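Local atomic coordinates of 3-dehydroquinate dehydratase (PDB entry 3JS3), a protein that catalyses the cis-dehydration of 3-dehydroquinate to 3-dehydroshikimate through a covalent imine intermediate, the third step of the chorismate pathway. Residues Q9-T14 with D78-F83; W51-F56 with K63-V68; E139-I144 with G169-K174. All coordinates share one frame; numbering follows the deposited sequence.

Interaction 1: residues Q9-T14 with D78-F83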
loop_
_atom_site.group_PDB
_atom_site.type_symbol
_atom_site.label_atom_id
_atom_site.label_comp_id
_atom_site.label_asym_id
_atom_site.label_seq_id
_atom_site.Cartn_x
_atom_site.Cartn_y
_atom_site.Cartn_z
ATOM N N GLN A 9 -5.797 18.203 17.790
ATOM C CA GLN A 9 -5.802 19.379 16.953
ATOM C C GLN A 9 -4.511 20.178 17.180
ATOM O O GLN A 9 -4.122 20.414 18.322
ATOM C CB GLN A 9 -7.022 20.241 17.332
ATOM C CG GLN A 9 -7.241 21.473 16.471
ATOM C CD GLN A 9 -7.675 21.122 15.060
ATOM O OE1 GLN A 9 -8.287 20.070 14.827
ATOM N NE2 GLN A 9 -7.403 22.023 14.116
ATOM N N VAL A 10 -3.827 20.541 16.094
ATOM C CA VAL A 10 -2.653 21.403 16.158
ATOM C C VAL A 10 -2.804 22.430 15.011
ATOM O O VAL A 10 -2.620 22.108 13.833
ATOM C CB VAL A 10 -1.316 20.623 16.127
ATOM C CG1 VAL A 10 -1.129 19.863 17.423
ATOM C CG2 VAL A 10 -1.230 19.685 14.911
ATOM N N LYS A 11 -3.193 23.656 15.372
ATOM C CA LYS A 11 -3.453 24.728 14.407
ATOM C C LYS A 11 -4.626 24.334 13.504
ATOM O O LYS A 11 -5.680 23.943 14.004
ATOM C CB LYS A 11 -2.204 25.100 13.599
ATOM C CG LYS A 11 -1.036 25.582 14.439
ATOM C CD LYS A 11 0.086 26.119 13.550
ATOM C CE LYS A 11 1.325 26.524 14.349
ATOM N NZ LYS A 11 1.052 27.585 15.349
ATOM N N ASN A 12 -4.457 24.422 12.186
ATOM C CA ASN A 12 -5.541 24.068 11.270
ATOM C C ASN A 12 -5.598 22.555 10.989
ATOM O O ASN A 12 -6.477 22.097 10.268
ATOM C CB ASN A 12 -5.392 24.842 9.947
ATOM C CG ASN A 12 -5.254 26.366 10.160
ATOM O OD1 ASN A 12 -5.128 26.843 11.299
ATOM N ND2 ASN A 12 -5.263 27.128 9.061
ATOM N N ILE A 13 -4.695 21.784 11.596
ATOM C CA ILE A 13 -4.614 20.339 11.352
ATOM C C ILE A 13 -5.191 19.458 12.470
ATOM O O ILE A 13 -4.894 19.629 13.644
ATOM C CB ILE A 13 -3.180 19.983 11.010
ATOM C CG1 ILE A 13 -2.853 20.709 9.695
ATOM C CG2 ILE A 13 -3.002 18.469 10.890
ATOM C CD1 ILE A 13 -1.451 20.737 9.353
ATOM N N THR A 14 -6.056 18.536 12.067
ATOM C CA THR A 14 -6.724 17.621 12.978
ATOM C C THR A 14 -6.177 16.204 12.782
ATOM O O THR A 14 -6.574 15.503 11.847
ATOM C CB THR A 14 -8.215 17.605 12.683
ATOM O OG1 THR A 14 -8.716 18.931 12.781
ATOM C CG2 THR A 14 -8.979 16.701 13.657
ATOM N N ASP A 78 2.696 29.453 10.824
ATOM C CA ASP A 78 1.595 28.623 11.365
ATOM C C ASP A 78 1.510 27.185 10.827
ATOM O O ASP A 78 0.433 26.683 10.557
ATOM C CB ASP A 78 0.225 29.338 11.279
ATOM C CG ASP A 78 0.012 30.388 12.411
ATOM O OD1 ASP A 78 -0.564 31.469 12.131
ATOM O OD2 ASP A 78 0.414 30.146 13.574
ATOM N N ILE A 79 2.656 26.542 10.665
ATOM C CA ILE A 79 2.698 25.135 10.295
ATOM C C ILE A 79 3.035 24.389 11.597
ATOM O O ILE A 79 3.991 24.756 12.305
ATOM C CB ILE A 79 3.699 24.894 9.177
ATOM C CG1 ILE A 79 3.148 25.507 7.867
ATOM C CG2 ILE A 79 3.954 23.429 8.997
ATOM C CD1 ILE A 79 4.111 25.468 6.710
ATOM N N PRO A 80 2.216 23.388 11.964
ATOM C CA PRO A 80 2.466 22.653 13.200
ATOM C C PRO A 80 3.893 22.187 13.244
ATOM O O PRO A 80 4.399 21.730 12.243
ATOM C CB PRO A 80 1.507 21.479 13.094
ATOM C CG PRO A 80 0.370 22.012 12.355
ATOM C CD PRO A 80 0.923 23.004 11.368
ATOM N N LEU A 81 4.552 22.317 14.378
ATOM C CA LEU A 81 5.937 21.910 14.481
ATOM C C LEU A 81 6.182 20.935 15.619
ATOM O O LEU A 81 5.944 21.257 16.803
ATOM C CB LEU A 81 6.803 23.124 14.681
ATOM C CG LEU A 81 8.310 22.981 14.889
ATOM C CD1 LEU A 81 9.011 22.404 13.662
ATOM C CD2 LEU A 81 8.847 24.350 15.246
ATOM N N LEU A 82 6.668 19.753 15.253
ATOM C CA LEU A 82 7.034 18.719 16.215
ATOM C C LEU A 82 8.533 18.864 16.535
ATOM O O LEU A 82 9.354 18.954 15.621
ATOM C CB LEU A 82 6.827 17.338 15.588
ATOM C CG LEU A 82 7.321 16.108 16.382
ATOM C CD1 LEU A 82 6.730 16.077 17.808
ATOM C CD2 LEU A 82 6.987 14.782 15.636
ATOM N N PHE A 83 8.897 18.838 17.810
ATOM C CA PHE A 83 10.314 18.913 18.217
ATOM C C PHE A 83 10.698 17.524 18.722
ATOM O O PHE A 83 10.034 16.981 19.608
ATOM C CB PHE A 83 10.443 19.944 19.332
ATOM C CG PHE A 83 11.834 20.119 19.852
ATOM C CD1 PHE A 83 12.204 19.589 21.064
ATOM C CD2 PHE A 83 12.755 20.861 19.152
ATOM C CE1 PHE A 83 13.464 19.768 21.538
ATOM C CE2 PHE A 83 14.003 21.041 19.636
ATOM C CZ PHE A 83 14.365 20.480 20.818
HETATM O O HOH W 1 -2.091 24.459 9.657
#

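Interaction 2: residues W51-F56 with K63-V68. With DHS (3-amino-4,5-dihydroxy-cyclohex-1-enecarboxylate), chain E.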
loop_
_atom_site.group_PDB
_atom_site.type_symbol
_atom_site.label_atom_id
_atom_site.label_comp_id
_atom_site.label_asym_id
_atom_site.label_seq_id
_atom_site.Cartn_x
_atom_site.Cartn_y
_atom_site.Cartn_z
ATOM N N TRP A 51 11.240 18.842 13.634
ATOM C CA TRP A 51 12.631 19.231 13.706
ATOM C C TRP A 51 13.395 18.140 14.462
ATOM O O TRP A 51 13.239 17.953 15.675
ATOM C CB TRP A 51 12.820 20.633 14.295
ATOM C CG TRP A 51 14.258 21.035 14.392
ATOM C CD1 TRP A 51 15.264 20.629 13.587
ATOM C CD2 TRP A 51 14.831 21.988 15.297
ATOM N NE1 TRP A 51 16.440 21.209 13.967
ATOM C CE2 TRP A 51 16.201 22.062 15.005
ATOM C CE3 TRP A 51 14.317 22.772 16.331
ATOM C CZ2 TRP A 51 17.077 22.883 15.714
ATOM C CZ3 TRP A 51 15.186 23.592 17.046
ATOM C CH2 TRP A 51 16.552 23.635 16.735
ATOM N N ARG A 52 14.164 17.362 13.706
ATOM C CA ARG A 52 15.003 16.321 14.277
ATOM C C ARG A 52 16.277 16.992 14.788
ATOM O O ARG A 52 17.336 16.928 14.177
ATOM C CB ARG A 52 15.283 15.222 13.255
ATOM C CG ARG A 52 14.175 14.208 13.127
ATOM C CD ARG A 52 14.106 13.349 14.358
ATOM N NE ARG A 52 15.405 12.700 14.562
ATOM C CZ ARG A 52 15.796 11.590 13.929
ATOM N NH1 ARG A 52 14.998 10.978 13.054
ATOM N NH2 ARG A 52 16.976 11.078 14.175
ATOM N N VAL A 53 16.147 17.626 15.938
ATOM C CA VAL A 53 17.240 18.364 16.549
ATOM C C VAL A 53 18.492 17.536 16.867
ATOM O O VAL A 53 19.583 18.095 16.986
ATOM C CB VAL A 53 16.753 19.115 17.815
ATOM C CG1 VAL A 53 16.393 18.133 18.921
ATOM C CG2 VAL A 53 17.821 20.104 18.278
ATOM N N ASP A 54 18.359 16.213 16.993
ATOM C CA ASP A 54 19.529 15.380 17.254
ATOM C C ASP A 54 20.579 15.557 16.175
ATOM O O ASP A 54 21.740 15.225 16.403
ATOM C CB ASP A 54 19.211 13.880 17.427
ATOM C CG ASP A 54 18.290 13.317 16.338
ATOM O OD1 ASP A 54 17.119 13.707 16.310
ATOM O OD2 ASP A 54 18.691 12.420 15.567
ATOM N N PHE A 55 20.196 16.054 14.998
ATOM C CA PHE A 55 21.183 16.287 13.931
ATOM C C PHE A 55 21.940 17.615 14.079
ATOM O O PHE A 55 23.053 17.753 13.590
ATOM C CB PHE A 55 20.536 16.211 12.543
ATOM C CG PHE A 55 20.238 14.810 12.086
ATOM C CD1 PHE A 55 21.239 14.031 11.548
ATOM C CD2 PHE A 55 18.954 14.283 12.175
ATOM C CE1 PHE A 55 20.987 12.740 11.118
ATOM C CE2 PHE A 55 18.691 12.992 11.747
ATOM C CZ PHE A 55 19.714 12.219 11.213
ATOM N N PHE A 56 21.329 18.578 14.759
ATOM C CA PHE A 56 21.909 19.899 14.942
ATOM C C PHE A 56 23.216 19.817 15.714
ATOM O O PHE A 56 23.236 19.374 16.853
ATOM C CB PHE A 56 20.899 20.802 15.649
ATOM C CG PHE A 56 21.342 22.236 15.781
ATOM C CD1 PHE A 56 21.666 22.976 14.658
ATOM C CD2 PHE A 56 21.367 22.857 17.015
ATOM C CE1 PHE A 56 22.057 24.308 14.769
ATOM C CE2 PHE A 56 21.730 24.179 17.135
ATOM C CZ PHE A 56 22.079 24.906 16.005
ATOM N N LYS A 63 20.948 27.928 24.120
ATOM C CA LYS A 63 20.716 29.236 23.499
ATOM C C LYS A 63 20.770 29.160 21.988
ATOM O O LYS A 63 19.979 29.816 21.300
ATOM C CB LYS A 63 21.693 30.336 23.985
ATOM C CG LYS A 63 21.413 30.871 25.389
ATOM C CD LYS A 63 21.972 32.301 25.592
ATOM C CE LYS A 63 23.467 32.420 25.283
ATOM N NZ LYS A 63 23.971 33.803 25.493
ATOM N N GLU A 64 21.699 28.372 21.460
ATOM C CA GLU A 64 21.807 28.269 20.020
ATOM C C GLU A 64 20.662 27.459 19.452
ATOM O O GLU A 64 20.253 27.694 18.324
ATOM C CB GLU A 64 23.177 27.764 19.572
ATOM C CG GLU A 64 23.247 27.543 18.060
ATOM C CD GLU A 64 24.666 27.545 17.491
ATOM O OE1 GLU A 64 24.848 26.939 16.404
ATOM O OE2 GLU A 64 25.583 28.151 18.121
ATOM N N VAL A 65 20.130 26.522 20.232
ATOM C CA VAL A 65 18.975 25.771 19.782
ATOM C C VAL A 65 17.765 26.707 19.703
ATOM O O VAL A 65 16.955 26.596 18.783
ATOM C CB VAL A 65 18.606 24.581 20.706
ATOM C CG1 VAL A 65 17.282 23.972 20.258
ATOM C CG2 VAL A 65 19.684 23.525 20.698
ATOM N N LYS A 66 17.632 27.610 20.677
ATOM C CA LYS A 66 16.510 28.555 20.686
ATOM C C LYS A 66 16.628 29.506 19.506
ATOM O O LYS A 66 15.634 29.789 18.828
ATOM C CB LYS A 66 16.400 29.262 22.042
ATOM C CG LYS A 66 16.050 28.230 23.114
ATOM C CD LYS A 66 16.291 28.639 24.538
ATOM C CE LYS A 66 15.120 29.188 25.211
ATOM N NZ LYS A 66 15.487 29.460 26.630
ATOM N N GLU A 67 17.847 29.968 19.251
ATOM C CA GLU A 67 18.118 30.886 18.150
ATOM C C GLU A 67 17.647 30.305 16.820
ATOM O O GLU A 67 17.040 31.007 16.014
ATOM C CB GLU A 67 19.615 31.283 18.129
ATOM C CG GLU A 67 20.008 32.106 19.357
ATOM C CD GLU A 67 21.425 32.689 19.325
ATOM O OE1 GLU A 67 22.395 31.988 18.957
ATOM O OE2 GLU A 67 21.558 33.866 19.720
ATOM N N VAL A 68 17.901 29.016 16.608
ATOM C CA VAL A 68 17.461 28.347 15.397
ATOM C C VAL A 68 15.935 28.260 15.424
ATOM O O VAL A 68 15.257 28.509 14.422
ATOM C CB VAL A 68 18.050 26.912 15.269
ATOM C CG1 VAL A 68 17.539 26.254 14.009
ATOM C CG2 VAL A 68 19.533 26.934 15.249
HETATM C C1 DHS E . 10.077 8.160 11.784
HETATM C C3 DHS E . 9.551 9.089 14.059
HETATM C C4 DHS E . 10.318 10.366 13.667
HETATM C C5 DHS E . 11.410 10.101 12.643
HETATM C C6 DHS E . 10.812 9.411 11.427
HETATM C C7 DHS E . 9.908 7.170 10.712
HETATM C C2 DHS E . 9.552 7.991 13.005
HETATM O O2 DHS E . 10.886 10.904 14.857
HETATM O O3 DHS E . 12.019 11.292 12.127
HETATM O O4 DHS E . 9.823 5.936 10.957
HETATM O O5 DHS E . 9.879 7.593 9.534
#

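Interaction 3: residues E139-I144 with G169-K174. With DHS (3-amino-4,5-dihydroxy-cyclohex-1-enecarboxylate), chain E.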
loop_
_atom_site.group_PDB
_atom_site.type_symbol
_atom_site.label_atom_id
_atom_site.label_comp_id
_atom_site.label_asym_id
_atom_site.label_seq_id
_atom_site.Cartn_x
_atom_site.Cartn_y
_atom_site.Cartn_z
ATOM N N GLU A 139 0.114 23.752 26.548
ATOM C CA GLU A 139 -0.719 23.237 25.445
ATOM C C GLU A 139 0.083 22.556 24.309
ATOM O O GLU A 139 -0.276 22.655 23.136
ATOM C CB GLU A 139 -1.629 24.344 24.891
ATOM C CG GLU A 139 -2.791 24.695 25.804
ATOM C CD GLU A 139 -3.568 25.915 25.334
ATOM O OE1 GLU A 139 -3.009 27.039 25.382
ATOM O OE2 GLU A 139 -4.760 25.763 24.970
ATOM N N VAL A 140 1.157 21.862 24.673
ATOM C CA VAL A 140 1.980 21.160 23.717
ATOM C C VAL A 140 1.505 19.703 23.716
ATOM O O VAL A 140 1.251 19.120 24.768
ATOM C CB VAL A 140 3.477 21.260 24.081
ATOM C CG1 VAL A 140 4.355 20.525 23.066
ATOM C CG2 VAL A 140 3.902 22.706 24.182
ATOM N N LYS A 141 1.364 19.130 22.535
ATOM C CA LYS A 141 0.910 17.767 22.405
ATOM C C LYS A 141 2.118 16.878 22.468
ATOM O O LYS A 141 3.177 17.245 21.977
ATOM C CB LYS A 141 0.132 17.601 21.097
ATOM C CG LYS A 141 -1.136 18.511 21.057
ATOM C CD LYS A 141 -2.108 18.141 22.195
ATOM C CE LYS A 141 -3.177 19.227 22.457
ATOM N NZ LYS A 141 -3.970 19.632 21.268
ATOM N N VAL A 142 1.968 15.698 23.066
ATOM C CA VAL A 142 3.106 14.819 23.237
ATOM C C VAL A 142 3.018 13.473 22.511
ATOM O O VAL A 142 2.009 12.749 22.569
ATOM C CB VAL A 142 3.331 14.555 24.732
ATOM C CG1 VAL A 142 4.553 13.667 24.943
ATOM C CG2 VAL A 142 3.495 15.896 25.487
ATOM N N ILE A 143 4.084 13.167 21.795
ATOM C CA ILE A 143 4.217 11.889 21.182
ATOM C C ILE A 143 5.120 11.144 22.135
ATOM O O ILE A 143 6.102 11.708 22.582
ATOM C CB ILE A 143 4.904 11.957 19.789
ATOM C CG1 ILE A 143 4.004 12.681 18.796
ATOM C CG2 ILE A 143 5.243 10.538 19.272
ATOM C CD1 ILE A 143 4.584 12.860 17.381
ATOM N N ILE A 144 4.716 9.943 22.548
ATOM C CA ILE A 144 5.588 9.059 23.326
ATOM C C ILE A 144 5.958 8.018 22.265
ATOM O O ILE A 144 5.078 7.396 21.636
ATOM C CB ILE A 144 4.936 8.416 24.556
ATOM C CG1 ILE A 144 4.488 9.492 25.540
ATOM C CG2 ILE A 144 5.927 7.533 25.246
ATOM C CD1 ILE A 144 3.843 8.959 26.798
ATOM N N GLY A 169 -0.235 9.180 29.396
ATOM C CA GLY A 169 -0.773 10.470 28.972
ATOM C C GLY A 169 -0.372 10.926 27.571
ATOM O O GLY A 169 -0.570 12.089 27.222
ATOM N N ALA A 170 0.175 10.023 26.756
ATOM C CA ALA A 170 0.575 10.387 25.396
ATOM C C ALA A 170 -0.609 10.852 24.603
ATOM O O ALA A 170 -1.606 10.171 24.528
ATOM C CB ALA A 170 1.222 9.206 24.671
ATOM N N ASP A 171 -0.505 12.017 24.004
ATOM C CA ASP A 171 -1.568 12.482 23.129
ATOM C C ASP A 171 -1.569 11.611 21.869
ATOM O O ASP A 171 -2.616 11.404 21.266
ATOM C CB ASP A 171 -1.340 13.933 22.756
ATOM C CG ASP A 171 -1.429 14.842 23.937
ATOM O OD1 ASP A 171 -2.557 15.106 24.373
ATOM O OD2 ASP A 171 -0.369 15.316 24.405
ATOM N N LEU A 172 -0.389 11.087 21.506
ATOM C CA LEU A 172 -0.195 10.238 20.326
ATOM C C LEU A 172 0.869 9.146 20.536
ATOM O O LEU A 172 2.081 9.413 20.431
ATOM C CB LEU A 172 0.243 11.099 19.140
ATOM C CG LEU A 172 -0.731 12.123 18.546
ATOM C CD1 LEU A 172 0.025 13.112 17.698
ATOM C CD2 LEU A 172 -1.845 11.452 17.747
ATOM N N PRO A 173 0.437 7.914 20.865
ATOM C CA PRO A 173 1.438 6.868 20.978
ATOM C C PRO A 173 2.061 6.621 19.597
ATOM O O PRO A 173 1.371 6.671 18.585
ATOM C CB PRO A 173 0.640 5.638 21.411
ATOM C CG PRO A 173 -0.676 6.125 21.851
ATOM C CD PRO A 173 -0.905 7.473 21.267
ATOM N N LYS A 174 3.357 6.351 19.564
ATOM C CA LYS A 174 4.039 6.095 18.316
ATOM C C LYS A 174 4.969 4.901 18.455
ATOM O O LYS A 174 5.782 4.862 19.384
ATOM C CB LYS A 174 4.901 7.285 17.943
ATOM C CG LYS A 174 5.750 7.029 16.730
ATOM C CD LYS A 174 6.681 8.176 16.426
ATOM C CE LYS A 174 7.594 7.818 15.289
ATOM N NZ LYS A 174 8.696 8.786 15.032
HETATM C C1 DHS E . 10.077 8.160 11.784
HETATM C C3 DHS E . 9.551 9.089 14.059
HETATM C C4 DHS E . 10.318 10.366 13.667
HETATM C C5 DHS E . 11.410 10.101 12.643
HETATM C C6 DHS E . 10.812 9.411 11.427
HETATM C C7 DHS E . 9.908 7.170 10.712
HETATM C C2 DHS E . 9.552 7.991 13.005
HETATM O O2 DHS E . 10.886 10.904 14.857
HETATM O O3 DHS E . 12.019 11.292 12.127
HETATM O O4 DHS E . 9.823 5.936 10.957
HETATM O O5 DHS E . 9.879 7.593 9.534
#

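Interaction 1: residues Q9-T14 with D78-F83
V10 and P80 mark the nearest approach of the two backbones, their CA atoms 6.0 Å apart, and no backbone hydrogen bond joins the segments. Residues 9-14 form a tight β-hairpin. Its type II' turn runs from V10 to I13, closed by backbone bonds in both directions between those two residues, with K11 at positive phi (63°) in the first corner. Residues 78-83 come in as irregular chain and become strand only at L81, so the hairpin turn meets the lead-in to strand 81-84.

P80 is the apolar centre. V10 puts its CG2 against P80 CB at 3.7 Å, while from the far end of the turn I13 brings its CD1 to 3.7 Å from P80 CG. The carbonyl of V10 also leans on the ring, with V10 O 3.3 Å from P80 CG. Beyond the proline, K11 runs over the main chain of D78: K11 CD is 3.1 Å from D78 O. Its chain is extended as far as CE and then bends (chi4 -60°), which turns the ammonium group onto the carboxylate. The resulting salt bridge, K11 NZ to D78 OD2 at 3.2 Å, meets the oxygen on its anti side, 16° out of the carboxylate plane. D115 offers K11 a second, long and weak ion pair. Within the hairpin, Q9 NE2 donates to K11 O at 2.6 Å, giving the turn carbonyl a side-chain donor. A water weakly spans N12 N and D78 O.

In type I dehydroquinases an N-terminal hairpin covers the floor of the barrel, and this one fits that role. V10 and P80 are buried, and I13 continues the apolar patch toward the surface. The ion pair, between a partly exposed lysine and an exposed aspartate, ties the turn to the lead-in of strand 81-84 at the solvent edge.

Interaction 2: residues W51-F56 with K63-V68
F56 CZ is the ring atom that meets both a carboxylate and a methyl group: it lies 3.5 Å from E64 OE1 and 3.3 Å from V68 CG2. The ring and carboxylate planes stand 61° apart, and E64 CG lies in the ring plane at its edge, so the aliphatic part of the glutamate covers the rim of the phenyl before its charged end passes. V65 CG2 adds a looser touch at the same ring's edge, 4.1 Å from F56 CD2. No hydrogen bond crosses between the segments.

W51 makes the other half of the contact. With CG anti to the backbone N (chi1 179°), its indole is carried out to the helix, where the six-membered ring meets two valines one turn apart: W51 CH2 is 3.6 Å from V65 CG1, and W51 CZ2 is 3.8 Å from V68 CG1. V53 CB sits over one face of the indole. This is the first half of a β-α-β unit of the TIM barrel, strand 48-52 packing against the helix 62-76 that follows it, with I34 of helix 31-41 also touching W51, F56 and V68.

R52 turns away from the helix to the active site. Its guanidinium forms a side-on, two-point salt bridge with D54, R52 NE to D54 OD1 at 2.6 Å and almost straight (177°), while R52 NH2 takes OD2; both oxygens use their syn lone pairs. D54 OD1 also accepts from R86 N. Held in this plane, with F55 CE2 against one face, the group directs R52 NH1 to O3 of the bound ligand DHS at 3.1 Å, and the same nitrogen also bonds S236 O.

Interaction 3: residues E139-I144 with G169-K174
I143 pairs with L172, and I144 with P173, in a parallel β arrangement whose strand axes approach to 4.8 Å and cross at 23°. Two sound backbone bonds carry it: L172 N donates to V142 O at 3.1 Å and K174 N to I144 O at 2.9 Å. Between them the bond from I144 N to L172 O is weak, and I143 CA adds a CA-H...O contact to that same carbonyl oxygen. V142 O takes a further weak bond from D171 N.

One polar side chain extends the pairing ahead of the start of strand 172-177. D171 reaches across to the neighbouring strand, and its OD2 accepts from V142 N at 2.7 Å, met on the anti side and 21° out of the carboxylate plane. H136 NE2 bonds the same oxygen, so this buried acceptor has two donors. The K141 chain crosses the carboxylate at about a right angle, its CD near D171 OD1.

The apolar contacts lie on both faces. On the side of P173, I144 presses on A170, with I144 CG1 and CD1 each 3.4 Å from A170 CB, a tight fit. On the side of L172, I143 CG1 packs against L172 CB, and I143 CG2 lies 3.5 Å from K174 CB.

The covalent link belongs to K174. Its side chain is fully extended, every torsion near 180°, placing K174 NZ 1.3 Å from C3 of DHS, a length consistent with a C=N bond.

Next to the proton donor/acceptor H147 and to R86, this is the Schiff-base centre of a type I dehydroquinase: two neighbouring parallel strands of the TIM barrel, joined through helix 155-167, with the catalytic lysine projecting from the second.

All three contacts hang on one barrel sheet at different depths. Interaction 1 is the partly exposed one, a hairpin laid under the barrel with a salt bridge at its solvent side. Interactions 2 and 3 are buried: the first joins a strand to its own helix by side chains alone, the second joins strand to strand through backbone bonds, a buried aspartate and side-chain packing. Strands 81-84 and 48-52 are neighbours, so interactions 1 and 2 touch, through a probable hydrogen bond from W51 N to L82 O and F83 packing on W51 and V53. L82 also packs on I143 of interaction 3. DHS bridges interactions 2 and 3, hydrogen-bonded by R52 and covalently held by K174.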